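Local coordinates for protein ECXA (Escherichia coli, PDB 4L63) that binds a zinc ion through three histidines and is probably a metallopeptidase of the metzincin type, at residues 4-7 against 8-11; 171-175 against 176-180. All blocks are in the same frame, centred on the assembly; numbering follows the deposited sequence.

How the contacts relate
Contact 1 (4-7 with 8-11) comes first along the chain, near the N-terminus. It leads into strand 12-16. Contact 2 (171-175 with 176-180) follows the zinc-binding helix 146-165 and enters strand 177-178. The two strands are the outermost ones of one antiparallel three-stranded sheet, with 181-186 between them. The centres of contact 1 and contact 2 are about 18 Å apart, but the two contacts touch. E8 O is 2.9 Å from N171 ND2, a probable hydrogen bond, and E8 OE2 packs on N172 CB. The N-terminal arm is thus tied to the loop just after the zinc ligand H170. Contact 1 also meets two other protein chains of the assembly.

Contact 1: 4-7 against 8-11; sequences RTPN and EEKK
N7 and K10 meet through both backbone and side chain. K10 N donates to N7 O at 2.9 Å, and one residue earlier E9 N donates to P6 O at 3.0 Å. The side chain of K10 then runs back along the chain. Its CG stands beside the backbone N (chi1 -53°) and the chain bends at chi3, which carries CE to within 3.5 Å of N7 OD1. NZ does not bond to that oxygen directly. Water 1 accepts from K10 NZ and from R4 NH2, and probably donates to N7 OD1. Water 2 accepts from K10 NZ at 2.7 Å and donates to T5 O. The ammonium group bonds as well to the backbone oxygen of R190. The result is two overlapping turns, each closed by an N-H that donates to the carbonyl three residues back, in the loop before strand 12-16. The backbone angles of E8 and E9 are close to those of a type I turn. T5 supplies the apolar contact. Its methyl CG2 is anti to the backbone N, and it rests on K10 CG at 3.6 Å and also touches E9 CB. The hydroxyl of T5 is hydrogen-bonded to Q194 O. P6 lays CG and CD against the carboxylate of E9, which forms a salt bridge with R210. At the far end of the turn, K11 NZ and E8 OE1 form a salt bridge of 3.0 Å on the syn lone pair of that oxygen. R4 and N7 face outward to a different protein: N7 ND2 bonds to the backbone of its chain, and R4 packs against the same backbone.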
loop_
_atom_site.group_PDB
_atom_site.type_symbol
_atom_site.label_atom_id
_atom_site.label_comp_id
_atom_site.label_asym_id
_atom_site.label_seq_id
_atom_site.Cartn_x
_atom_site.Cartn_y
_atom_site.Cartn_z
ATOM N N ARG A 4 -14.914 -7.764 -2.192
ATOM C CA ARG A 4 -13.738 -7.275 -1.495
ATOM C C ARG A 4 -13.649 -7.819 -0.073
ATOM O O ARG A 4 -14.439 -7.452 0.795
ATOM C CB ARG A 4 -13.719 -5.756 -1.464
ATOM C CG ARG A 4 -12.315 -5.197 -1.389
ATOM C CD ARG A 4 -12.272 -3.977 -0.515
ATOM N NE ARG A 4 -10.919 -3.449 -0.384
ATOM C CZ ARG A 4 -10.525 -2.277 -0.875
ATOM N NH1 ARG A 4 -11.378 -1.507 -1.543
ATOM N NH2 ARG A 4 -9.275 -1.876 -0.694
ATOM N N THR A 5 -12.674 -8.688 0.150
ATOM C CA THR A 5 -12.441 -9.270 1.465
ATOM C C THR A 5 -12.035 -8.191 2.456
ATOM O O THR A 5 -11.127 -7.411 2.183
ATOM C CB THR A 5 -11.362 -10.349 1.396
ATOM O OG1 THR A 5 -11.747 -11.326 0.422
ATOM C CG2 THR A 5 -11.178 -11.032 2.749
ATOM N N PRO A 6 -12.725 -8.129 3.605
ATOM C CA PRO A 6 -12.394 -7.162 4.659
ATOM C C PRO A 6 -10.956 -7.345 5.149
ATOM O O PRO A 6 -10.463 -8.468 5.167
ATOM C CB PRO A 6 -13.399 -7.487 5.773
ATOM C CG PRO A 6 -14.525 -8.184 5.090
ATOM C CD PRO A 6 -13.920 -8.928 3.930
ATOM N N ASN A 7 -10.293 -6.258 5.532
ATOM C CA ASN A 7 -8.904 -6.346 5.999
ATOM C C ASN A 7 -8.729 -7.355 7.122
ATOM O O ASN A 7 -7.750 -8.101 7.152
ATOM C CB ASN A 7 -8.424 -4.967 6.456
ATOM C CG ASN A 7 -8.170 -4.041 5.286
ATOM O OD1 ASN A 7 -8.041 -4.497 4.143
ATOM N ND2 ASN A 7 -8.100 -2.738 5.556
ATOM N N GLU A 8 -9.688 -7.387 8.040
ATOM C CA GLU A 8 -9.578 -8.272 9.200
ATOM C C GLU A 8 -9.490 -9.747 8.795
ATOM O O GLU A 8 -8.890 -10.553 9.500
ATOM C CB GLU A 8 -10.752 -8.054 10.157
ATOM C CG GLU A 8 -10.659 -8.851 11.480
ATOM C CD GLU A 8 -9.403 -8.555 12.299
ATOM O OE1 GLU A 8 -8.795 -7.474 12.126
ATOM O OE2 GLU A 8 -9.028 -9.410 13.136
ATOM N N GLU A 9 -10.058 -10.094 7.643
ATOM C CA GLU A 9 -9.998 -11.484 7.160
ATOM C C GLU A 9 -8.760 -11.786 6.315
ATOM O O GLU A 9 -8.533 -12.936 5.938
ATOM C CB GLU A 9 -11.256 -11.813 6.351
ATOM C CG GLU A 9 -12.538 -11.770 7.173
ATOM C CD GLU A 9 -13.781 -12.031 6.333
ATOM O OE1 GLU A 9 -13.677 -12.752 5.317
ATOM O OE2 GLU A 9 -14.857 -11.490 6.676
ATOM N N LYS A 10 -7.969 -10.755 6.018
ATOM C CA LYS A 10 -6.719 -10.917 5.272
ATOM C C LYS A 10 -5.507 -10.768 6.181
ATOM O O LYS A 10 -4.369 -10.807 5.709
ATOM C CB LYS A 10 -6.606 -9.883 4.147
ATOM C CG LYS A 10 -7.777 -9.814 3.216
ATOM C CD LYS A 10 -7.476 -8.898 2.035
ATOM C CE LYS A 10 -7.361 -7.410 2.419
ATOM N NZ LYS A 10 -7.203 -6.583 1.151
ATOM N N LYS A 11 -5.761 -10.545 7.466
ATOM C CA LYS A 11 -4.699 -10.317 8.446
ATOM C C LYS A 11 -4.105 -11.645 8.856
ATOM O O LYS A 11 -4.844 -12.567 9.182
ATOM C CB LYS A 11 -5.248 -9.583 9.678
ATOM C CG LYS A 11 -4.215 -9.294 10.750
ATOM C CD LYS A 11 -4.896 -8.705 11.994
ATOM C CE LYS A 11 -5.271 -7.250 11.777
ATOM N NZ LYS A 11 -6.032 -6.696 12.932
HETATM O O HOH W 1 -8.615 -3.670 1.386
HETATM O O HOH W 2 -9.420 -7.384 -0.063
#

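Contact 2: 171-175 against 176-180; sequences NNEGG and SYFPH
The F178 ring meets E173 at its edge, where E173 CG lies in the ring plane, 3.7 Å from CZ. E173 CD comes closer, at 3.4 Å from F178 CZ. E173 OE1 is as near to F178 CZ, at 3.4 Å, and comes in obliquely. The carboxylate plane is turned 57° from the ring, and the two side chains cross at about a right angle. The Y177 ring is approached obliquely by G175 O, 3.7 Å from CD1. On the H180 ring, P179 CB lies over one face, offset toward the rim. F178 holds CG beside the backbone N (chi1 -65°), and its CZ end reaches back to E173. The backbone between them makes a type II beta turn from E173 to S176. S176 N closes it on E173 O at 3.1 Å, with an N-H...O angle of 159°. G175 takes the third position with positive phi, a conformation that glycine adopts readily. S176 CB also packs on E173 O, at 3.3 Å. G175 and S176, the last two residues of the turn, form backbone hydrogen bonds with G183, and the chain continues as strand 177-178 at the border of the three-stranded sheet. E173 OE2 accepts a hydrogen bond from H170 ND1. H170 binds the zinc with H160 and H164, as in the HExxHxxGxxH motif of metzincins. E173 is thus a second-shell residue that probably helps fix the rotation of the imidazole. F178 also touches Y15 of strand 12-16.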
loop_
_atom_site.group_PDB
_atom_site.type_symbol
_atom_site.label_atom_id
_atom_site.label_comp_id
_atom_site.label_asym_id
_atom_site.label_seq_id
_atom_site.Cartn_x
_atom_site.Cartn_y
_atom_site.Cartn_z
ATOM N N ASN A 171 -6.203 -15.205 12.625
ATOM C CA ASN A 171 -6.255 -13.815 12.149
ATOM C C ASN A 171 -6.421 -12.789 13.261
ATOM O O ASN A 171 -5.891 -11.679 13.167
ATOM C CB ASN A 171 -7.381 -13.652 11.117
ATOM C CG ASN A 171 -8.774 -13.674 11.740
ATOM O OD1 ASN A 171 -9.161 -14.644 12.389
ATOM N ND2 ASN A 171 -9.557 -12.617 11.489
ATOM N N ASN A 172 -7.137 -13.154 14.323
ATOM C CA ASN A 172 -7.472 -12.177 15.349
ATOM C C ASN A 172 -6.637 -12.312 16.616
ATOM O O ASN A 172 -7.034 -11.827 17.686
ATOM C CB ASN A 172 -8.965 -12.271 15.704
ATOM C CG ASN A 172 -9.393 -13.686 16.090
ATOM O OD1 ASN A 172 -8.556 -14.564 16.331
ATOM N ND2 ASN A 172 -10.707 -13.901 16.178
ATOM N N GLU A 173 -5.480 -12.964 16.506
ATOM C CA GLU A 173 -4.679 -13.242 17.698
ATOM C C GLU A 173 -3.411 -12.398 17.809
ATOM O O GLU A 173 -2.511 -12.715 18.598
ATOM C CB GLU A 173 -4.343 -14.733 17.760
ATOM C CG GLU A 173 -5.543 -15.564 18.227
ATOM C CD GLU A 173 -5.361 -17.059 18.050
ATOM O OE1 GLU A 173 -4.375 -17.479 17.400
ATOM O OE2 GLU A 173 -6.218 -17.814 18.568
ATOM N N GLY A 174 -3.362 -11.304 17.051
ATOM C CA GLY A 174 -2.299 -10.329 17.210
ATOM C C GLY A 174 -2.287 -9.800 18.638
ATOM O O GLY A 174 -3.313 -9.348 19.144
ATOM N N GLY A 175 -1.135 -9.878 19.292
ATOM C CA GLY A 175 -0.989 -9.364 20.640
ATOM C C GLY A 175 -1.391 -10.348 21.727
ATOM O O GLY A 175 -1.185 -10.076 22.910
ATOM N N SER A 176 -1.960 -11.486 21.336
ATOM C CA SER A 176 -2.394 -12.495 22.307
ATOM C C SER A 176 -1.210 -13.354 22.725
ATOM O O SER A 176 -0.324 -13.627 21.912
ATOM C CB SER A 176 -3.502 -13.374 21.721
ATOM O OG SER A 176 -4.711 -12.648 21.559
ATOM N N TYR A 177 -1.202 -13.781 23.984
ATOM C CA TYR A 177 -0.101 -14.573 24.523
ATOM C C TYR A 177 -0.346 -16.073 24.378
ATOM O O TYR A 177 -1.464 -16.556 24.568
ATOM C CB TYR A 177 0.128 -14.218 25.996
ATOM C CG TYR A 177 0.896 -12.934 26.218
ATOM C CD1 TYR A 177 0.344 -11.704 25.890
ATOM C CD2 TYR A 177 2.162 -12.951 26.790
ATOM C CE1 TYR A 177 1.042 -10.529 26.099
ATOM C CE2 TYR A 177 2.865 -11.780 27.010
ATOM C CZ TYR A 177 2.300 -10.574 26.663
ATOM O OH TYR A 177 2.996 -9.407 26.881
ATOM N N PHE A 178 0.717 -16.806 24.060
ATOM C CA PHE A 178 0.631 -18.242 23.836
ATOM C C PHE A 178 1.773 -18.934 24.592
ATOM O O PHE A 178 2.637 -18.245 25.138
ATOM C CB PHE A 178 0.660 -18.524 22.328
ATOM C CG PHE A 178 -0.538 -17.980 21.609
ATOM C CD1 PHE A 178 -1.695 -18.735 21.497
ATOM C CD2 PHE A 178 -0.520 -16.701 21.071
ATOM C CE1 PHE A 178 -2.811 -18.231 20.855
ATOM C CE2 PHE A 178 -1.634 -16.189 20.432
ATOM C CZ PHE A 178 -2.781 -16.958 20.321
ATOM N N PRO A 179 1.764 -20.283 24.659
ATOM C CA PRO A 179 2.778 -20.979 25.467
ATOM C C PRO A 179 4.230 -20.610 25.168
ATOM O O PRO A 179 5.041 -20.592 26.092
ATOM C CB PRO A 179 2.535 -22.450 25.125
ATOM C CG PRO A 179 1.081 -22.518 24.873
ATOM C CD PRO A 179 0.723 -21.220 24.191
ATOM N N HIS A 180 4.560 -20.314 23.915
ATOM C CA HIS A 180 5.957 -20.071 23.567
ATOM C C HIS A 180 6.198 -18.639 23.111
ATOM O O HIS A 180 7.234 -18.335 22.520
ATOM C CB HIS A 180 6.411 -21.062 22.490
ATOM C CG HIS A 180 6.423 -22.484 22.957
ATOM N ND1 HIS A 180 5.668 -23.474 22.360
ATOM C CD2 HIS A 180 7.085 -23.083 23.973
ATOM C CE1 HIS A 180 5.872 -24.618 22.983
ATOM N NE2 HIS A 180 6.728 -24.410 23.968
#